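Local structure of fanconi-associated nuclease 1 homolog (Pseudomonas aeruginosa, 5Y7Q) at residues Tyr42-Phe47 with Ala71-Leu76; Ala82-Met87 with Leu187-Leu192; Arg314-Leu319 with Ala349-Arg354; Glu327-Ala332 with Leu359-Gln364. The protein belongs to the FAN1 family of VRR-NUC-domain proteins and binds DNA through a largely helical body that also carries HTH-like and SAP-like regions. One frame throughout, in Å; residues are numbered along the deposited sequence.

Contact 1: residues Tyr42-Phe47 with Ala71-Leu76; sequences YYLHNF and AAFAEL. With nucleotides of chain B.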
# COMPACT_ATOMS: atom_id res chain seq x y z
N TYR A 42 10.32 -13.19 23.94
CA TYR A 42 9.13 -13.21 23.09
C TYR A 42 9.47 -13.20 21.60
O TYR A 42 8.88 -13.97 20.82
CB TYR A 42 8.23 -12.00 23.42
CG TYR A 42 8.81 -10.66 23.02
CD1 TYR A 42 9.67 -9.97 23.87
CD2 TYR A 42 8.53 -10.11 21.78
CE1 TYR A 42 10.23 -8.76 23.48
CE2 TYR A 42 9.08 -8.90 21.39
CZ TYR A 42 9.92 -8.23 22.24
OH TYR A 42 10.46 -7.03 21.83
N TYR A 43 10.44 -12.38 21.21
CA TYR A 43 10.80 -12.23 19.80
C TYR A 43 11.43 -13.52 19.25
O TYR A 43 11.08 -13.96 18.14
CB TYR A 43 11.76 -11.05 19.63
CG TYR A 43 13.06 -11.16 20.44
CD1 TYR A 43 13.09 -10.84 21.80
CD2 TYR A 43 14.25 -11.59 19.84
CE1 TYR A 43 14.25 -10.95 22.54
CE2 TYR A 43 15.42 -11.68 20.57
CZ TYR A 43 15.42 -11.37 21.93
OH TYR A 43 16.58 -11.47 22.68
N LEU A 44 12.35 -14.13 20.00
CA LEU A 44 12.94 -15.39 19.57
C LEU A 44 11.87 -16.48 19.42
O LEU A 44 11.84 -17.18 18.40
CB LEU A 44 14.02 -15.83 20.56
CG LEU A 44 14.62 -17.21 20.37
CD1 LEU A 44 15.33 -17.26 19.05
CD2 LEU A 44 15.58 -17.45 21.49
N HIS A 45 10.98 -16.61 20.42
CA HIS A 45 9.82 -17.50 20.32
C HIS A 45 9.05 -17.29 19.01
O HIS A 45 8.71 -18.26 18.31
CB HIS A 45 8.88 -17.27 21.50
CG HIS A 45 9.45 -17.63 22.83
ND1 HIS A 45 10.56 -18.43 22.97
CD2 HIS A 45 9.06 -17.30 24.08
CE1 HIS A 45 10.84 -18.58 24.25
NE2 HIS A 45 9.94 -17.90 24.95
N ASN A 46 8.77 -16.03 18.66
CA ASN A 46 8.06 -15.79 17.41
C ASN A 46 8.87 -16.29 16.21
O ASN A 46 8.33 -16.92 15.29
CB ASN A 46 7.71 -14.30 17.26
CG ASN A 46 6.85 -13.76 18.42
OD1 ASN A 46 6.18 -14.53 19.13
ND2 ASN A 46 6.86 -12.43 18.60
N PHE A 47 10.18 -16.05 16.23
CA PHE A 47 11.03 -16.46 15.11
C PHE A 47 11.05 -17.98 14.93
O PHE A 47 10.95 -18.48 13.80
CB PHE A 47 12.44 -15.91 15.31
CG PHE A 47 13.30 -16.00 14.10
CD1 PHE A 47 13.35 -14.96 13.19
CD2 PHE A 47 14.06 -17.11 13.86
CE1 PHE A 47 14.14 -15.04 12.07
CE2 PHE A 47 14.85 -17.19 12.74
CZ PHE A 47 14.89 -16.15 11.84
N ALA A 71 17.99 -25.99 10.26
CA ALA A 71 18.59 -26.99 11.16
C ALA A 71 19.72 -26.39 11.98
O ALA A 71 19.79 -26.56 13.22
CB ALA A 71 19.10 -28.18 10.35
N ALA A 72 20.64 -25.69 11.32
CA ALA A 72 21.77 -25.11 12.04
C ALA A 72 21.29 -24.18 13.13
O ALA A 72 21.74 -24.26 14.28
CB ALA A 72 22.71 -24.40 11.06
N PHE A 73 20.31 -23.32 12.80
CA PHE A 73 19.74 -22.41 13.79
C PHE A 73 19.17 -23.17 14.99
O PHE A 73 19.35 -22.75 16.14
CB PHE A 73 18.66 -21.56 13.15
CG PHE A 73 18.04 -20.55 14.08
CD1 PHE A 73 18.52 -19.26 14.15
CD2 PHE A 73 16.96 -20.90 14.89
CE1 PHE A 73 17.97 -18.35 15.00
CE2 PHE A 73 16.40 -19.98 15.74
CZ PHE A 73 16.90 -18.70 15.80
N ALA A 74 18.46 -24.27 14.74
CA ALA A 74 18.00 -25.11 15.84
C ALA A 74 19.15 -25.60 16.72
O ALA A 74 18.96 -25.85 17.92
CB ALA A 74 17.20 -26.29 15.31
N GLU A 75 20.34 -25.77 16.15
CA GLU A 75 21.46 -26.20 16.99
C GLU A 75 22.03 -25.10 17.89
O GLU A 75 22.76 -25.41 18.83
CB GLU A 75 22.59 -26.76 16.11
CG GLU A 75 22.12 -27.81 15.12
CD GLU A 75 21.28 -28.88 15.78
OE1 GLU A 75 21.70 -29.43 16.82
OE2 GLU A 75 20.18 -29.17 15.25
N LEU A 76 21.72 -23.84 17.65
CA LEU A 76 22.39 -22.77 18.37
C LEU A 76 21.95 -22.71 19.83
O LEU A 76 20.80 -22.99 20.15
CB LEU A 76 22.11 -21.43 17.71
CG LEU A 76 22.94 -21.24 16.46
CD1 LEU A 76 22.31 -20.15 15.63
CD2 LEU A 76 24.38 -20.94 16.86
P DG B 10 12.14 -5.37 24.42
OP1 DG B 10 12.77 -5.57 25.74
OP2 DG B 10 12.50 -6.16 23.23
O5' DG B 10 10.58 -5.49 24.71
C5' DG B 10 10.02 -4.70 25.74
C4' DG B 10 8.54 -4.55 25.53
O4' DG B 10 8.33 -3.71 24.38
C3' DG B 10 7.82 -5.86 25.26
O3' DG B 10 6.84 -6.09 26.24
C2' DG B 10 7.20 -5.69 23.87
C1' DG B 10 7.24 -4.20 23.64
N9 DG B 10 7.45 -3.88 22.25
C8 DG B 10 8.33 -4.48 21.38
N7 DG B 10 8.30 -3.99 20.18
C5 DG B 10 7.32 -3.01 20.25
C6 DG B 10 6.83 -2.13 19.25
O6 DG B 10 7.17 -2.05 18.05
N1 DG B 10 5.82 -1.29 19.75
C2 DG B 10 5.36 -1.30 21.06
N2 DG B 10 4.40 -0.42 21.37
N3 DG B 10 5.81 -2.11 22.00
C4 DG B 10 6.78 -2.93 21.52
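Leu-44 and Phe-47 meet the single ring of Phe-73 where helices 42-57 and 64-75 pack together within the FAN1 HTH region, a mainly helical region near the start of the modelled chain. The backbones stay well apart: the nearest CA pair, Phe-47 and Phe-73, is 10.6 Å apart, and side chains alone bridge the gap, burying 116 Å² in total.

The aromatic part is a pair of rings that meet obliquely: the centroids of Phe-47 and Phe-73 lie 5.3 Å apart with planes at 43°. Phe-47 CE2 stands over one face of the Phe-73 ring, displaced toward its rim, while Phe-47 CD2 lies 3.8 Å from Phe-73 CZ. Both phenylalanines leave their helices toward the opposite segment, and Phe-73 CG trans to its own N (chi1 -178°) carries the ring out into the gap.

The aliphatic part is smaller. Leu-44 comes to the edge of the Phe-73 ring, near its plane, with CD1 3.9 Å from CZ; the two side chains run past each other in opposing directions. All three residues are buried. Val-85 and Gln-81 of helix 78-89 and the ring of Trp-208 also pack against this group.

The polar interaction lies apart from this apolar cluster, at the beginning of helix 42-57. Tyr-42 turns the edge of its ring to the backbone of the bound DNA, and its OH donates a hydrogen bond of 2.6 Å to OP2 of DG10 of chain B.

Contact 2: residues Ala82-Met87 with Leu187-Leu192; sequences ALLVRM and LRCMAL. With nucleotides of chain B.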
# COMPACT_ATOMS: atom_id res chain seq x y z
N ALA A 82 18.98 -15.69 20.06
CA ALA A 82 18.39 -14.41 20.42
C ALA A 82 19.15 -13.26 19.79
O ALA A 82 18.55 -12.33 19.24
CB ALA A 82 18.37 -14.24 21.94
N LEU A 83 20.48 -13.31 19.87
CA LEU A 83 21.29 -12.25 19.27
C LEU A 83 21.01 -12.15 17.79
O LEU A 83 20.83 -11.05 17.26
CB LEU A 83 22.76 -12.51 19.52
CG LEU A 83 23.58 -11.38 18.91
CD1 LEU A 83 23.14 -10.07 19.58
CD2 LEU A 83 25.08 -11.65 19.09
N LEU A 84 20.93 -13.30 17.12
CA LEU A 84 20.64 -13.28 15.70
C LEU A 84 19.35 -12.53 15.43
O LEU A 84 19.31 -11.58 14.63
CB LEU A 84 20.52 -14.70 15.15
CG LEU A 84 20.56 -14.66 13.63
CD1 LEU A 84 21.77 -13.84 13.21
CD2 LEU A 84 20.66 -16.07 13.07
N VAL A 85 18.28 -12.94 16.10
CA VAL A 85 16.99 -12.36 15.78
C VAL A 85 17.02 -10.86 16.03
O VAL A 85 16.49 -10.06 15.22
CB VAL A 85 15.89 -13.08 16.57
CG1 VAL A 85 14.59 -12.40 16.39
CG2 VAL A 85 15.80 -14.52 16.07
N ARG A 86 17.70 -10.44 17.10
CA ARG A 86 17.88 -9.01 17.33
C ARG A 86 18.53 -8.32 16.13
O ARG A 86 18.06 -7.27 15.69
CB ARG A 86 18.69 -8.77 18.59
CG ARG A 86 17.98 -9.18 19.82
CD ARG A 86 16.69 -8.46 19.99
NE ARG A 86 16.33 -8.52 21.40
CZ ARG A 86 15.35 -7.82 21.97
NH1 ARG A 86 14.62 -6.99 21.25
NH2 ARG A 86 15.14 -7.94 23.29
N MET A 87 19.61 -8.89 15.58
CA MET A 87 20.23 -8.21 14.44
C MET A 87 19.30 -8.17 13.23
O MET A 87 19.23 -7.16 12.52
CB MET A 87 21.56 -8.88 14.09
CG MET A 87 22.56 -8.93 15.26
SD MET A 87 23.97 -9.99 15.02
CE MET A 87 24.72 -9.16 13.66
N LEU A 187 25.96 -8.76 9.60
CA LEU A 187 25.08 -9.90 9.31
C LEU A 187 25.17 -10.30 7.84
O LEU A 187 25.12 -9.44 6.96
CB LEU A 187 23.67 -9.51 9.69
CG LEU A 187 22.45 -10.38 9.70
CD1 LEU A 187 22.66 -11.63 10.55
CD2 LEU A 187 21.42 -9.44 10.31
N ARG A 188 25.41 -11.59 7.56
CA ARG A 188 25.54 -12.06 6.18
C ARG A 188 24.41 -12.93 5.66
O ARG A 188 24.48 -13.36 4.50
CB ARG A 188 26.88 -12.78 6.02
CG ARG A 188 28.03 -11.82 5.72
CD ARG A 188 28.52 -11.94 4.28
NE ARG A 188 28.24 -13.27 3.72
CZ ARG A 188 28.93 -14.39 4.01
NH1 ARG A 188 28.59 -15.55 3.45
NH2 ARG A 188 29.94 -14.34 4.87
N CYS A 189 23.40 -13.26 6.47
CA CYS A 189 22.28 -14.11 6.05
C CYS A 189 20.98 -13.34 5.67
O CYS A 189 19.93 -13.97 5.50
CB CYS A 189 22.00 -15.16 7.13
SG CYS A 189 21.61 -14.50 8.77
N MET A 190 21.01 -12.01 5.58
CA MET A 190 19.77 -11.24 5.42
C MET A 190 18.94 -11.63 4.20
O MET A 190 17.72 -11.52 4.24
CB MET A 190 20.05 -9.75 5.35
CG MET A 190 19.03 -8.94 6.03
SD MET A 190 18.77 -9.48 7.73
CE MET A 190 17.26 -8.58 8.07
N ALA A 191 19.57 -12.04 3.09
CA ALA A 191 18.77 -12.43 1.93
C ALA A 191 17.93 -13.66 2.23
O ALA A 191 16.74 -13.70 1.92
CB ALA A 191 19.64 -12.68 0.71
N LEU A 192 18.54 -14.66 2.86
CA LEU A 192 17.83 -15.88 3.23
C LEU A 192 16.72 -15.60 4.24
O LEU A 192 15.65 -16.22 4.20
CB LEU A 192 18.85 -16.88 3.76
CG LEU A 192 18.41 -18.13 4.47
CD1 LEU A 192 17.31 -18.74 3.67
CD2 LEU A 192 19.60 -19.02 4.50
P DG B 10 12.14 -5.37 24.42
OP1 DG B 10 12.77 -5.57 25.74
OP2 DG B 10 12.50 -6.16 23.23
O5' DG B 10 10.58 -5.49 24.71
C5' DG B 10 10.02 -4.70 25.74
C4' DG B 10 8.54 -4.55 25.53
O4' DG B 10 8.33 -3.71 24.38
C3' DG B 10 7.82 -5.86 25.26
O3' DG B 10 6.84 -6.09 26.24
C2' DG B 10 7.20 -5.69 23.87
C1' DG B 10 7.24 -4.20 23.64
N9 DG B 10 7.45 -3.88 22.25
C8 DG B 10 8.33 -4.48 21.38
N7 DG B 10 8.30 -3.99 20.18
C5 DG B 10 7.32 -3.01 20.25
C6 DG B 10 6.83 -2.13 19.25
O6 DG B 10 7.17 -2.05 18.05
N1 DG B 10 5.82 -1.29 19.75
C2 DG B 10 5.36 -1.30 21.06
N2 DG B 10 4.40 -0.42 21.37
N3 DG B 10 5.81 -2.11 22.00
C4 DG B 10 6.78 -2.93 21.52
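Met-87 and Leu-187 form the closest backbone pair, CA to CA 7.3 Å, where helix 78-89 passes the end of strand 184-187; beyond Leu-187 the chain turns through Cys-189, the N-cap residue, into helix 190-201. No hydrogen bond crosses the contact; the 186 Å² buried come from apolar side chains.

Leu-187 contributes both branches. Its CD1 lies 3.6 Å from Leu-84 CD1, the two leucines crossing at about a right angle, whereas its CD2 rests 3.8 Å from Met-87 CB. The methionine bends at its last torsion (chi3 63°), bringing CE to 4.1 Å from Leu-187 CB. Cys-189 SG, 4.5 Å from Leu-84 CD1, adds a looser touch.

The guanidinium edge of Arg-86 faces OP2 of DG10 of chain B, with NH1 at 3.0 Å and NH2 at 3.2 Å, so two N-H groups grip this one oxygen. Glu-104 takes a salt bridge from NH2, and the ring of Tyr-43 makes a cation-pi contact, both probably helping to orient the group.

Phe-73 and Phe-69 of helix 64-75 touch Leu-84 and Cys-189 respectively, and Leu-187 bonds through its backbone to Thr-93, placing the contact between helices 64-75 and 78-89 and the sheet of strands 94-96, 184-187 and 121-123.

Contact 3: residues Arg314-Leu319 with Ala349-Arg354; sequences RAIRSL and ARLLPR. With nucleotides of chain D.
Arg-317 and Arg-354 bring two guanidinium planes together at 49°, with Arg-317 NH1 over one face of the Arg-354 group, 4.0 Å from its NH2. Their edges are given to the DNA. In Arg-317 the edge meets OP1 of DA3 of chain D, which NE holds at 3.0 Å; NH2 adds only weak bonds to that oxygen and to O3' of DA2 of chain D. The Arg-314 guanidinium has Arg-317 CB over one face, offset toward the rim, and the same OP1 of DA3 of chain D near its edge. At the edge of Arg-354, NH2 reaches OP1 of DA2 of chain D at 3.0 Å in a nearly straight bond (171°), while NH1 lies 2.9 Å from O3' of DG1 of chain D, so one guanidinium spans two oxygens of a single phosphodiester. The carboxylate of Glu-320 pairs with both arginines, OE2 with Arg-317 NH1 and OE1 with Arg-354 NE, and probably helps to orient both guanidinium groups.

The apolar part of the contact is Leu-351 CD1, 3.7 Å from Ile-316 CG2, an oblique crossing of two buried side chains, backed by Leu-331 touching Ile-316. The helix segments run in the same general direction, 30° apart, their axes 11.2 Å apart at closest.

An apolar contact between helices 311-321 and 342-358 thus accompanies arginines bonded to phosphate and O3' atoms of chain D, consistent with the helical, TPR-like region of FAN1 proteins.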
# COMPACT_ATOMS: atom_id res chain seq x y z
N ARG A 314 -2.95 5.93 -20.67
CA ARG A 314 -1.67 6.63 -20.61
C ARG A 314 -0.86 6.42 -21.89
O ARG A 314 -0.06 7.27 -22.27
CB ARG A 314 -0.86 6.19 -19.39
CG ARG A 314 -1.56 6.31 -18.02
CD ARG A 314 -2.19 7.68 -17.78
NE ARG A 314 -1.36 8.79 -18.24
CZ ARG A 314 -1.82 10.02 -18.48
NH1 ARG A 314 -3.12 10.30 -18.32
NH2 ARG A 314 -0.98 10.96 -18.90
N ALA A 315 -1.06 5.30 -22.59
CA ALA A 315 -0.35 5.11 -23.84
C ALA A 315 -0.93 6.00 -24.94
O ALA A 315 -0.17 6.64 -25.70
CB ALA A 315 -0.38 3.63 -24.25
N ILE A 316 -2.26 6.07 -25.06
CA ILE A 316 -2.86 7.01 -26.02
C ILE A 316 -2.35 8.42 -25.75
O ILE A 316 -1.84 9.11 -26.65
CB ILE A 316 -4.40 6.97 -25.95
CG1 ILE A 316 -4.92 5.57 -26.24
CG2 ILE A 316 -4.99 7.96 -26.91
CD1 ILE A 316 -6.22 5.25 -25.58
N ARG A 317 -2.46 8.86 -24.50
CA ARG A 317 -2.03 10.21 -24.18
C ARG A 317 -0.54 10.41 -24.46
O ARG A 317 -0.14 11.49 -24.89
CB ARG A 317 -2.36 10.53 -22.72
CG ARG A 317 -1.89 11.89 -22.24
CD ARG A 317 -2.40 13.05 -23.11
NE ARG A 317 -1.80 14.32 -22.71
CZ ARG A 317 -1.86 15.45 -23.42
NH1 ARG A 317 -2.50 15.47 -24.58
NH2 ARG A 317 -1.28 16.56 -22.97
N SER A 318 0.29 9.38 -24.25
CA SER A 318 1.71 9.53 -24.57
C SER A 318 1.94 9.67 -26.06
O SER A 318 2.73 10.52 -26.49
CB SER A 318 2.52 8.35 -24.03
OG SER A 318 2.69 8.44 -22.63
N LEU A 319 1.26 8.85 -26.88
CA LEU A 319 1.39 9.02 -28.32
C LEU A 319 1.00 10.43 -28.73
O LEU A 319 1.73 11.10 -29.47
CB LEU A 319 0.55 7.98 -29.06
CG LEU A 319 1.08 6.54 -29.06
CD1 LEU A 319 -0.03 5.50 -29.23
CD2 LEU A 319 2.18 6.34 -30.12
N ALA A 349 -13.61 9.89 -23.69
CA ALA A 349 -14.53 10.94 -24.09
C ALA A 349 -13.83 12.27 -24.31
O ALA A 349 -14.31 13.09 -25.10
CB ALA A 349 -15.65 11.08 -23.05
N ARG A 350 -12.73 12.54 -23.59
CA ARG A 350 -11.94 13.74 -23.87
C ARG A 350 -10.94 13.51 -25.00
O ARG A 350 -10.74 14.39 -25.85
CB ARG A 350 -11.20 14.21 -22.63
CG ARG A 350 -12.04 14.30 -21.39
CD ARG A 350 -11.13 14.20 -20.20
NE ARG A 350 -11.87 14.33 -18.96
CZ ARG A 350 -11.37 14.00 -17.78
NH1 ARG A 350 -10.14 13.50 -17.69
NH2 ARG A 350 -12.11 14.16 -16.68
N LEU A 351 -10.27 12.34 -25.00
CA LEU A 351 -9.17 12.11 -25.94
C LEU A 351 -9.66 12.01 -27.37
O LEU A 351 -9.12 12.64 -28.28
CB LEU A 351 -8.42 10.84 -25.57
CG LEU A 351 -7.33 11.06 -24.57
CD1 LEU A 351 -6.81 9.71 -24.16
CD2 LEU A 351 -6.28 11.88 -25.25
N LEU A 352 -10.65 11.16 -27.59
CA LEU A 352 -11.14 10.93 -28.95
C LEU A 352 -11.38 12.22 -29.73
O LEU A 352 -10.75 12.39 -30.78
CB LEU A 352 -12.39 10.05 -28.87
CG LEU A 352 -12.32 8.87 -29.80
CD1 LEU A 352 -13.34 9.02 -30.92
CD2 LEU A 352 -10.94 8.78 -30.38
N PRO A 353 -12.20 13.17 -29.27
CA PRO A 353 -12.50 14.33 -30.13
C PRO A 353 -11.29 15.21 -30.39
O PRO A 353 -11.22 15.86 -31.44
CB PRO A 353 -13.58 15.10 -29.35
CG PRO A 353 -13.98 14.20 -28.22
CD PRO A 353 -12.80 13.33 -27.94
N ARG A 354 -10.35 15.27 -29.45
CA ARG A 354 -9.16 16.08 -29.65
C ARG A 354 -8.23 15.45 -30.67
O ARG A 354 -7.60 16.15 -31.48
CB ARG A 354 -8.47 16.28 -28.31
CG ARG A 354 -7.14 16.92 -28.39
CD ARG A 354 -6.75 17.31 -26.99
NE ARG A 354 -6.53 16.13 -26.16
CZ ARG A 354 -6.72 16.11 -24.84
NH1 ARG A 354 -7.15 17.18 -24.20
NH2 ARG A 354 -6.48 14.99 -24.16
P DA D 2 -7.43 16.42 -20.43
OP1 DA D 2 -7.06 15.22 -21.21
OP2 DA D 2 -8.25 16.23 -19.22
O5' DA D 2 -6.11 17.21 -20.00
C5' DA D 2 -5.36 17.97 -20.95
C4' DA D 2 -3.97 18.24 -20.43
O4' DA D 2 -4.02 19.34 -19.49
C3' DA D 2 -3.38 17.05 -19.67
O3' DA D 2 -1.99 16.96 -19.86
C2' DA D 2 -3.69 17.41 -18.23
C1' DA D 2 -3.50 18.90 -18.25
N9 DA D 2 -4.21 19.51 -17.16
C8 DA D 2 -5.52 19.29 -16.81
N7 DA D 2 -5.89 19.94 -15.74
C5 DA D 2 -4.74 20.60 -15.34
C6 DA D 2 -4.46 21.46 -14.27
N6 DA D 2 -5.37 21.81 -13.37
N1 DA D 2 -3.21 21.94 -14.17
C2 DA D 2 -2.30 21.59 -15.08
N3 DA D 2 -2.44 20.79 -16.13
C4 DA D 2 -3.69 20.32 -16.20
P DA D 3 -1.13 15.85 -19.07
OP1 DA D 3 -0.49 15.05 -20.13
OP2 DA D 3 -1.95 15.12 -18.08
O5' DA D 3 -0.02 16.70 -18.29
C5' DA D 3 0.84 17.59 -19.02
C4' DA D 3 1.92 18.20 -18.14
O4' DA D 3 1.34 18.91 -17.04
C3' DA D 3 2.88 17.24 -17.49
O3' DA D 3 4.06 17.96 -17.16
C2' DA D 3 2.11 16.84 -16.24
C1' DA D 3 1.53 18.18 -15.84
N9 DA D 3 0.25 18.15 -15.19
C8 DA D 3 -0.89 17.51 -15.62
N7 DA D 3 -1.93 17.73 -14.86
C5 DA D 3 -1.45 18.59 -13.89
C6 DA D 3 -2.06 19.20 -12.78
N6 DA D 3 -3.35 19.02 -12.47
N1 DA D 3 -1.30 20.00 -12.00
C2 DA D 3 -0.01 20.18 -12.32
N3 DA D 3 0.67 19.66 -13.34
C4 DA D 3 -0.12 18.87 -14.09
P DG D 1 -9.42 21.16 -24.59
OP1 DG D 1 -8.62 20.87 -25.80
OP2 DG D 1 -10.31 22.35 -24.54
O5' DG D 1 -10.29 19.88 -24.20
C5' DG D 1 -10.51 19.55 -22.82
C4' DG D 1 -9.20 19.58 -22.06
O4' DG D 1 -9.05 20.84 -21.37
C3' DG D 1 -9.03 18.51 -20.98
O3' DG D 1 -8.17 17.44 -21.45
C2' DG D 1 -8.38 19.26 -19.82
C1' DG D 1 -8.06 20.63 -20.42
N9 DG D 1 -8.08 21.66 -19.40
C8 DG D 1 -9.14 22.05 -18.63
N7 DG D 1 -8.83 22.95 -17.74
C5 DG D 1 -7.46 23.14 -17.91
C6 DG D 1 -6.56 23.99 -17.24
O6 DG D 1 -6.79 24.78 -16.31
N1 DG D 1 -5.27 23.87 -17.73
C2 DG D 1 -4.88 23.02 -18.75
N2 DG D 1 -3.59 23.05 -19.09
N3 DG D 1 -5.72 22.22 -19.39
C4 DG D 1 -6.99 22.33 -18.92

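Contact 4: residues Glu327-Ala332 with Leu359-Gln364; sequences EAHALA and LGLPRQ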
# COMPACT_ATOMS: atom_id res chain seq x y z
N GLU A 327 -1.49 6.83 -34.65
CA GLU A 327 -1.48 5.71 -33.72
C GLU A 327 -2.36 6.00 -32.52
O GLU A 327 -3.16 5.16 -32.10
CB GLU A 327 -0.06 5.42 -33.28
CG GLU A 327 0.83 4.92 -34.39
CD GLU A 327 2.29 5.16 -34.08
OE1 GLU A 327 2.75 6.32 -34.23
OE2 GLU A 327 2.94 4.18 -33.65
N ALA A 328 -2.23 7.20 -31.96
CA ALA A 328 -3.05 7.58 -30.82
C ALA A 328 -4.54 7.42 -31.13
O ALA A 328 -5.29 6.82 -30.34
CB ALA A 328 -2.72 9.02 -30.43
N HIS A 329 -4.97 7.92 -32.29
CA HIS A 329 -6.36 7.77 -32.72
C HIS A 329 -6.73 6.31 -32.87
O HIS A 329 -7.80 5.89 -32.41
CB HIS A 329 -6.57 8.48 -34.05
CG HIS A 329 -7.97 8.39 -34.56
ND1 HIS A 329 -8.41 7.36 -35.36
CD2 HIS A 329 -9.04 9.19 -34.36
CE1 HIS A 329 -9.69 7.54 -35.65
NE2 HIS A 329 -10.10 8.64 -35.05
N ALA A 330 -5.88 5.53 -33.55
CA ALA A 330 -6.14 4.10 -33.75
C ALA A 330 -6.36 3.40 -32.42
O ALA A 330 -7.35 2.68 -32.22
CB ALA A 330 -4.98 3.46 -34.49
N LEU A 331 -5.43 3.61 -31.49
CA LEU A 331 -5.54 2.98 -30.19
C LEU A 331 -6.79 3.44 -29.47
O LEU A 331 -7.50 2.65 -28.85
CB LEU A 331 -4.29 3.28 -29.37
CG LEU A 331 -4.17 2.54 -28.04
CD1 LEU A 331 -4.50 1.06 -28.20
CD2 LEU A 331 -2.79 2.75 -27.48
N ALA A 332 -7.11 4.73 -29.58
CA ALA A 332 -8.33 5.23 -28.97
C ALA A 332 -9.58 4.55 -29.55
O ALA A 332 -10.53 4.26 -28.82
CB ALA A 332 -8.41 6.75 -29.14
N LEU A 359 -6.58 15.05 -36.53
CA LEU A 359 -6.53 14.41 -37.84
C LEU A 359 -7.32 15.18 -38.90
O LEU A 359 -7.48 14.69 -40.03
CB LEU A 359 -7.01 12.96 -37.76
CG LEU A 359 -6.16 12.09 -36.82
CD1 LEU A 359 -6.38 10.59 -37.04
CD2 LEU A 359 -4.68 12.44 -36.94
N GLY A 360 -7.84 16.36 -38.54
CA GLY A 360 -8.69 17.10 -39.45
C GLY A 360 -9.99 16.41 -39.77
O GLY A 360 -10.49 16.52 -40.89
N LEU A 361 -10.51 15.70 -38.87
CA LEU A 361 -11.81 15.06 -39.00
C LEU A 361 -12.90 15.99 -38.49
O LEU A 361 -12.67 16.77 -37.56
CB LEU A 361 -11.85 13.77 -38.20
CG LEU A 361 -11.08 12.55 -38.68
CD1 LEU A 361 -11.18 11.51 -37.61
CD2 LEU A 361 -11.67 12.05 -39.97
N PRO A 362 -14.08 15.91 -39.09
CA PRO A 362 -15.16 16.84 -38.73
C PRO A 362 -15.40 16.89 -37.23
O PRO A 362 -15.24 15.89 -36.52
CB PRO A 362 -16.37 16.27 -39.47
CG PRO A 362 -15.78 15.68 -40.70
CD PRO A 362 -14.42 15.11 -40.27
N ARG A 363 -15.73 18.10 -36.75
CA ARG A 363 -16.20 18.28 -35.39
C ARG A 363 -17.44 17.43 -35.17
O ARG A 363 -18.41 17.52 -35.93
CB ARG A 363 -16.54 19.76 -35.13
CG ARG A 363 -15.35 20.70 -34.98
CD ARG A 363 -14.53 20.36 -33.73
NE ARG A 363 -13.13 20.77 -33.87
CZ ARG A 363 -12.10 20.10 -33.35
NH1 ARG A 363 -12.30 18.99 -32.66
NH2 ARG A 363 -10.87 20.55 -33.54
N GLN A 364 -17.42 16.60 -34.14
CA GLN A 364 -18.57 15.76 -33.84
C GLN A 364 -19.35 16.37 -32.68
O GLN A 364 -18.77 16.87 -31.72
CB GLN A 364 -18.14 14.33 -33.52
CG GLN A 364 -17.51 13.63 -34.74
CD GLN A 364 -17.34 12.13 -34.57
OE1 GLN A 364 -18.17 11.46 -33.94
NE2 GLN A 364 -16.28 11.59 -35.15
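His-329 extends its ring from helix 325-337 because CG lies trans to the backbone N (chi1 -179°), and Leu-359 reaches back with its CG trans to the carbonyl carbon (chi1 -61°), which brings its CD1 against the base of the histidine ring. Leu-359 belongs to a Schellman motif, the C-terminal cap of helix 342-358: Gly-360, with its positive phi, is the C-prime residue, and the backbone pairs Leu-361 N with Gln-356 O and Gly-360 N with Gly-357 O close the helix end. The contact thus joins the flank of one helix to the capping turn of the next.

The main interaction is CH-pi. Leu-359 CD1 stands 4.1 Å from the centroid of the His-329 ring, 29° off the ring normal, and is therefore displaced from the centre. The displacement is toward the root of the ring, since the same methyl is 3.7 Å from both CB and CG of His-329, but 4.0 Å from CD2. The side chains cross at a slant.

No hydrogen bond links the segments, and the interface is small, 107 Å² in all. It lies at the surface: Leu-359 and Leu-361 are exposed, and all three touching residues also meet a crystal neighbour, so the lattice may influence their exact placement. Toward the interior, Ala-328 and Ala-332 pack on Leu-355 of helix 342-358, which continues the contact between the helices.

The side chains of Leu-361 and His-329 point toward each other from opposite directions, Leu-361 CD1 lying 4.0 Å from His-329 NE2 at the outer end of the imidazole.

In the fold
Along the chain, contacts 1 and 2 come first and contacts 3 and 4 follow, on opposite sides of the chain's centre; contacts 1 and 3 have centres about 57 Å apart. Contacts 1 and 2, with centres about 11 Å apart, touch through Phe-47 on Val-85, and successive helices 64-75 and 78-89 tie them together. Contacts 3 and 4, about 9 Å between centres, alternate along the chain: contact 3 uses helix 342-358 and contact 4 the turn that follows it, with helices 311-321 and 325-337 packed alongside. Contact 4 lies farther out at the surface. Thus contacts 1 and 2 meet the backbone of chain B, and contact 3, across the chain's centre, that of chain D.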